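Long-range contact in SAP-like pentraxin (Limulus polyphemus, PDB 3FLP), which binds two calcium ions per subunit, assembles into doubly stacked heptameric rings and, as a pentraxin lectin, probably recognises sugars: residues Q33-H44 and W159-D170. Sequence-based numbering, arbitrary orientation.
Sequences QLTVCQRIKPFH and WSGELSDLQVWD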
loop_
_atom_site.group_PDB
_atom_site.type_symbol
_atom_site.label_atom_id
_atom_site.label_comp_id
_atom_site.label_asym_id
_atom_site.label_seq_id
_atom_site.Cartn_x
_atom_site.Cartn_y
_atom_site.Cartn_z
ATOM N N GLN A 33 25.127 26.523 28.956
ATOM C CA GLN A 33 23.674 26.627 28.886
ATOM C C GLN A 33 23.067 25.303 29.337
ATOM O O GLN A 33 23.680 24.245 29.199
ATOM C CB GLN A 33 23.206 26.904 27.454
ATOM C CG GLN A 33 23.702 28.201 26.846
ATOM C CD GLN A 33 23.262 28.350 25.398
ATOM O OE1 GLN A 33 23.478 27.453 24.576
ATOM N NE2 GLN A 33 22.650 29.479 25.079
ATOM N N LEU A 34 21.851 25.356 29.859
ATOM C CA LEU A 34 21.203 24.144 30.312
ATOM C C LEU A 34 19.689 24.281 30.338
ATOM O O LEU A 34 19.152 25.295 30.786
ATOM C CB LEU A 34 21.714 23.782 31.710
ATOM C CG LEU A 34 21.623 22.320 32.144
ATOM C CD1 LEU A 34 22.566 21.462 31.295
ATOM C CD2 LEU A 34 22.008 22.218 33.616
ATOM N N THR A 35 19.002 23.262 29.833
ATOM C CA THR A 35 17.546 23.244 29.855
ATOM C C THR A 35 17.151 21.930 30.526
ATOM O O THR A 35 17.530 20.845 30.066
ATOM C CB THR A 35 16.924 23.292 28.434
ATOM O OG1 THR A 35 17.262 24.531 27.794
ATOM C CG2 THR A 35 15.400 23.182 28.516
ATOM N N VAL A 36 16.412 22.030 31.625
ATOM C CA VAL A 36 15.969 20.849 32.358
ATOM C C VAL A 36 14.442 20.807 32.318
ATOM O O VAL A 36 13.768 21.707 32.827
ATOM C CB VAL A 36 16.454 20.886 33.833
ATOM C CG1 VAL A 36 15.979 19.632 34.578
ATOM C CG2 VAL A 36 17.979 20.986 33.878
ATOM N N CYS A 37 13.909 19.765 31.692
ATOM C CA CYS A 37 12.468 19.594 31.563
ATOM C C CYS A 37 12.073 18.249 32.189
ATOM O O CYS A 37 12.828 17.279 32.118
ATOM C CB CYS A 37 12.064 19.552 30.083
ATOM S SG CYS A 37 11.869 21.043 29.030
ATOM N N GLN A 38 10.895 18.195 32.803
ATOM C CA GLN A 38 10.397 16.948 33.381
ATOM C C GLN A 38 8.939 17.067 33.802
ATOM O O GLN A 38 8.401 18.165 33.927
ATOM C CB GLN A 38 11.241 16.491 34.592
ATOM C CG GLN A 38 10.888 17.137 35.920
ATOM C CD GLN A 38 11.694 18.388 36.192
ATOM O OE1 GLN A 38 12.859 18.315 36.586
ATOM N NE2 GLN A 38 11.084 19.545 35.974
ATOM N N ARG A 39 8.299 15.924 34.010
ATOM C CA ARG A 39 6.911 15.898 34.446
ATOM C C ARG A 39 6.937 15.632 35.951
ATOM O O ARG A 39 7.625 14.719 36.414
ATOM C CB ARG A 39 6.151 14.800 33.691
ATOM C CG ARG A 39 6.036 15.093 32.189
ATOM C CD ARG A 39 5.668 13.876 31.335
ATOM N NE ARG A 39 5.937 14.181 29.933
ATOM C CZ ARG A 39 5.200 15.008 29.191
ATOM N NH1 ARG A 39 4.127 15.602 29.710
ATOM N NH2 ARG A 39 5.568 15.289 27.945
ATOM N N ILE A 40 6.213 16.444 36.713
ATOM C CA ILE A 40 6.180 16.285 38.160
ATOM C C ILE A 40 4.784 16.357 38.766
ATOM O O ILE A 40 3.891 17.047 38.257
ATOM C CB ILE A 40 7.049 17.361 38.887
ATOM C CG1 ILE A 40 6.604 18.764 38.462
ATOM C CG2 ILE A 40 8.525 17.137 38.598
ATOM C CD1 ILE A 40 7.286 19.892 39.224
ATOM N N LYS A 41 4.618 15.619 39.860
ATOM C CA LYS A 41 3.378 15.581 40.623
ATOM C C LYS A 41 3.851 15.887 42.042
ATOM O O LYS A 41 4.335 15.008 42.745
ATOM C CB LYS A 41 2.744 14.191 40.566
ATOM C CG LYS A 41 1.524 14.053 41.472
ATOM C CD LYS A 41 1.069 12.616 41.602
ATOM C CE LYS A 41 0.599 12.053 40.273
ATOM N NZ LYS A 41 0.004 10.695 40.454
ATOM N N PRO A 42 3.731 17.151 42.473
ATOM C CA PRO A 42 4.171 17.540 43.815
ATOM C C PRO A 42 3.269 17.076 44.955
ATOM O O PRO A 42 2.042 17.044 44.818
ATOM C CB PRO A 42 4.256 19.058 43.706
ATOM C CG PRO A 42 3.104 19.376 42.795
ATOM C CD PRO A 42 3.190 18.307 41.730
ATOM N N PHE A 43 3.889 16.715 46.079
ATOM C CA PHE A 43 3.148 16.266 47.256
ATOM C C PHE A 43 3.028 17.355 48.324
ATOM O O PHE A 43 2.245 17.213 49.260
ATOM C CB PHE A 43 3.805 15.032 47.885
ATOM C CG PHE A 43 3.604 13.756 47.102
ATOM C CD1 PHE A 43 2.628 13.665 46.108
ATOM C CD2 PHE A 43 4.362 12.625 47.396
ATOM C CE1 PHE A 43 2.414 12.465 45.420
ATOM C CE2 PHE A 43 4.153 11.422 46.715
ATOM C CZ PHE A 43 3.177 11.344 45.726
ATOM N N HIS A 44 3.805 18.431 48.202
ATOM C CA HIS A 44 3.723 19.514 49.185
ATOM C C HIS A 44 3.952 20.910 48.617
ATOM O O HIS A 44 4.610 21.091 47.592
ATOM C CB HIS A 44 4.672 19.258 50.372
ATOM C CG HIS A 44 6.107 19.041 49.989
ATOM N ND1 HIS A 44 6.910 20.044 49.486
ATOM C CD2 HIS A 44 6.893 17.939 50.069
ATOM C CE1 HIS A 44 8.125 19.572 49.276
ATOM N NE2 HIS A 44 8.142 18.297 49.621
ATOM N N TRP A 159 12.476 17.268 48.027
ATOM C CA TRP A 159 11.268 17.399 47.227
ATOM C C TRP A 159 10.581 16.045 47.170
ATOM O O TRP A 159 11.185 15.056 46.758
ATOM C CB TRP A 159 11.600 17.845 45.805
ATOM C CG TRP A 159 10.378 18.142 44.988
ATOM C CD1 TRP A 159 9.677 19.316 44.957
ATOM C CD2 TRP A 159 9.693 17.245 44.104
ATOM N NE1 TRP A 159 8.603 19.207 44.112
ATOM C CE2 TRP A 159 8.586 17.948 43.572
ATOM C CE3 TRP A 159 9.908 15.916 43.707
ATOM C CZ2 TRP A 159 7.693 17.366 42.661
ATOM C CZ3 TRP A 159 9.019 15.336 42.796
ATOM C CH2 TRP A 159 7.925 16.067 42.286
ATOM N N SER A 160 9.323 16.002 47.588
ATOM C CA SER A 160 8.562 14.761 47.565
ATOM C C SER A 160 7.478 14.845 46.500
ATOM O O SER A 160 6.879 15.898 46.291
ATOM C CB SER A 160 7.938 14.495 48.936
ATOM O OG SER A 160 8.950 14.229 49.895
ATOM N N GLY A 161 7.236 13.725 45.830
ATOM C CA GLY A 161 6.236 13.678 44.785
ATOM C C GLY A 161 6.650 12.649 43.757
ATOM O O GLY A 161 7.505 11.806 44.027
ATOM N N GLU A 162 6.048 12.711 42.575
ATOM C CA GLU A 162 6.378 11.770 41.517
ATOM C C GLU A 162 7.026 12.527 40.362
ATOM O O GLU A 162 6.657 13.666 40.055
ATOM C CB GLU A 162 5.112 11.029 41.064
ATOM C CG GLU A 162 4.440 10.283 42.225
ATOM C CD GLU A 162 3.115 9.634 41.863
ATOM O OE1 GLU A 162 2.618 9.828 40.736
ATOM O OE2 GLU A 162 2.557 8.930 42.720
ATOM N N LEU A 163 8.004 11.892 39.727
ATOM C CA LEU A 163 8.715 12.522 38.626
ATOM C C LEU A 163 8.925 11.559 37.464
ATOM O O LEU A 163 9.146 10.365 37.663
ATOM C CB LEU A 163 10.064 13.045 39.135
ATOM C CG LEU A 163 10.977 13.806 38.177
ATOM C CD1 LEU A 163 11.867 14.760 38.978
ATOM C CD2 LEU A 163 11.804 12.825 37.360
ATOM N N SER A 164 8.837 12.082 36.247
ATOM C CA SER A 164 9.062 11.262 35.066
ATOM C C SER A 164 9.443 12.108 33.859
ATOM O O SER A 164 9.322 13.333 33.879
ATOM C CB SER A 164 7.834 10.410 34.744
ATOM O OG SER A 164 6.931 11.108 33.924
ATOM N N ASP A 165 9.950 11.438 32.828
ATOM C CA ASP A 165 10.337 12.082 31.577
ATOM C C ASP A 165 11.330 13.240 31.762
ATOM O O ASP A 165 11.141 14.327 31.214
ATOM C CB ASP A 165 9.074 12.576 30.861
ATOM C CG ASP A 165 9.199 12.552 29.346
ATOM O OD1 ASP A 165 10.315 12.341 28.820
ATOM O OD2 ASP A 165 8.164 12.758 28.680
ATOM N N LEU A 166 12.387 13.004 32.535
ATOM C CA LEU A 166 13.413 14.024 32.761
ATOM C C LEU A 166 14.304 14.104 31.524
ATOM O O LEU A 166 14.932 13.119 31.136
ATOM C CB LEU A 166 14.276 13.673 33.978
ATOM C CG LEU A 166 15.553 14.503 34.178
ATOM C CD1 LEU A 166 15.193 15.960 34.545
ATOM C CD2 LEU A 166 16.399 13.860 35.276
ATOM N N GLN A 167 14.354 15.280 30.909
ATOM C CA GLN A 167 15.161 15.487 29.713
ATOM C C GLN A 167 16.018 16.741 29.903
ATOM O O GLN A 167 15.501 17.809 30.235
ATOM C CB GLN A 167 14.252 15.658 28.495
ATOM C CG GLN A 167 13.198 14.561 28.315
ATOM C CD GLN A 167 13.788 13.181 28.057
ATOM O OE1 GLN A 167 14.963 13.043 27.707
ATOM N NE2 GLN A 167 12.967 12.155 28.212
ATOM N N VAL A 168 17.322 16.602 29.680
ATOM C CA VAL A 168 18.270 17.701 29.848
ATOM C C VAL A 168 19.132 17.930 28.603
ATOM O O VAL A 168 19.722 16.991 28.071
ATOM C CB VAL A 168 19.219 17.423 31.052
ATOM C CG1 VAL A 168 20.176 18.605 31.262
ATOM C CG2 VAL A 168 18.387 17.160 32.326
ATOM N N TRP A 169 19.200 19.186 28.159
ATOM C CA TRP A 169 19.982 19.599 26.993
ATOM C C TRP A 169 21.015 20.632 27.445
ATOM O O TRP A 169 20.764 21.384 28.388
ATOM C CB TRP A 169 19.087 20.281 25.949
ATOM C CG TRP A 169 18.128 19.397 25.217
ATOM C CD1 TRP A 169 18.334 18.778 24.018
ATOM C CD2 TRP A 169 16.785 19.087 25.603
ATOM N NE1 TRP A 169 17.196 18.106 23.628
ATOM C CE2 TRP A 169 16.231 18.281 24.582
ATOM C CE3 TRP A 169 15.993 19.414 26.713
ATOM C CZ2 TRP A 169 14.917 17.797 24.637
ATOM C CZ3 TRP A 169 14.686 18.933 26.769
ATOM C CH2 TRP A 169 14.163 18.131 25.735
ATOM N N ASP A 170 22.162 20.686 26.775
ATOM C CA ASP A 170 23.171 21.675 27.142
ATOM C C ASP A 170 23.030 22.903 26.234
ATOM O O ASP A 170 24.010 23.517 25.807
ATOM C CB ASP A 170 24.578 21.066 27.059
ATOM C CG ASP A 170 24.963 20.648 25.654
ATOM O OD1 ASP A 170 24.078 20.462 24.802
ATOM O OD2 ASP A 170 26.175 20.488 25.405
HETATM O O HOH W 1 26.589 24.668 26.755
HETATM O O HOH W 2 8.276 15.270 27.088
HETATM O O HOH W 3 6.501 18.740 46.423
HETATM O O HOH W 4 10.024 16.599 50.887
#
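K41 pairs with E162, and R39 with D165, in two salt bridges between the neighbouring antiparallel strands 33-42 and 161-169; E162 and R39 bury the most surface here. The NZ of K41 reaches OE1 of E162 at 2.8 Å, arriving from above the carboxylate plane. An extended glutamate suits this place because its acid end can be shared: K8 binds the same OE1, while K41 also meets E171 of a neighbouring subunit. In K41 the bend at chi3 (-64°) turns CE and NZ over the carboxylate.

R39 lies beside D165, pointing the same way. Its NE donates an almost straight bond (175°) to the anti side of OD2, 2.9 Å away, with the oxygen near the guanidinium plane. A beta bulge in 161-169 sets D165 and L166 against the single residue Q38; D165, with positive phi and psi, directs its CB toward the other strand, where R39 meets its carboxylate. Q167 steadies the other oxygen, its NE2 lying 2.7 Å from D165 OD1, and R188 also pairs with OD2.

On the other face a large aromatic ring suits W159: its CH2 packs 3.7 Å from I40 CB and its CZ2 near P42, and it also touches M66 and I50 of the second sheet of this pentraxin jelly roll. V36, L166 and V168 continue that core. Beyond the strand, F43 lays its ring over G161, whose CA sits 3.5 Å from the ring centroid in a CH-pi contact; G161's backbone angles and the nearness of K41 O leave no room for a side chain.

Nine backbone hydrogen bonds thus join the segments, C37 and Q167 bonding both ways. The charged pairs reinforce one part of a face whose C37-W169 part is uncharged; shared partners probably favour their ionised forms, and K41 carries the network into the subunit interface.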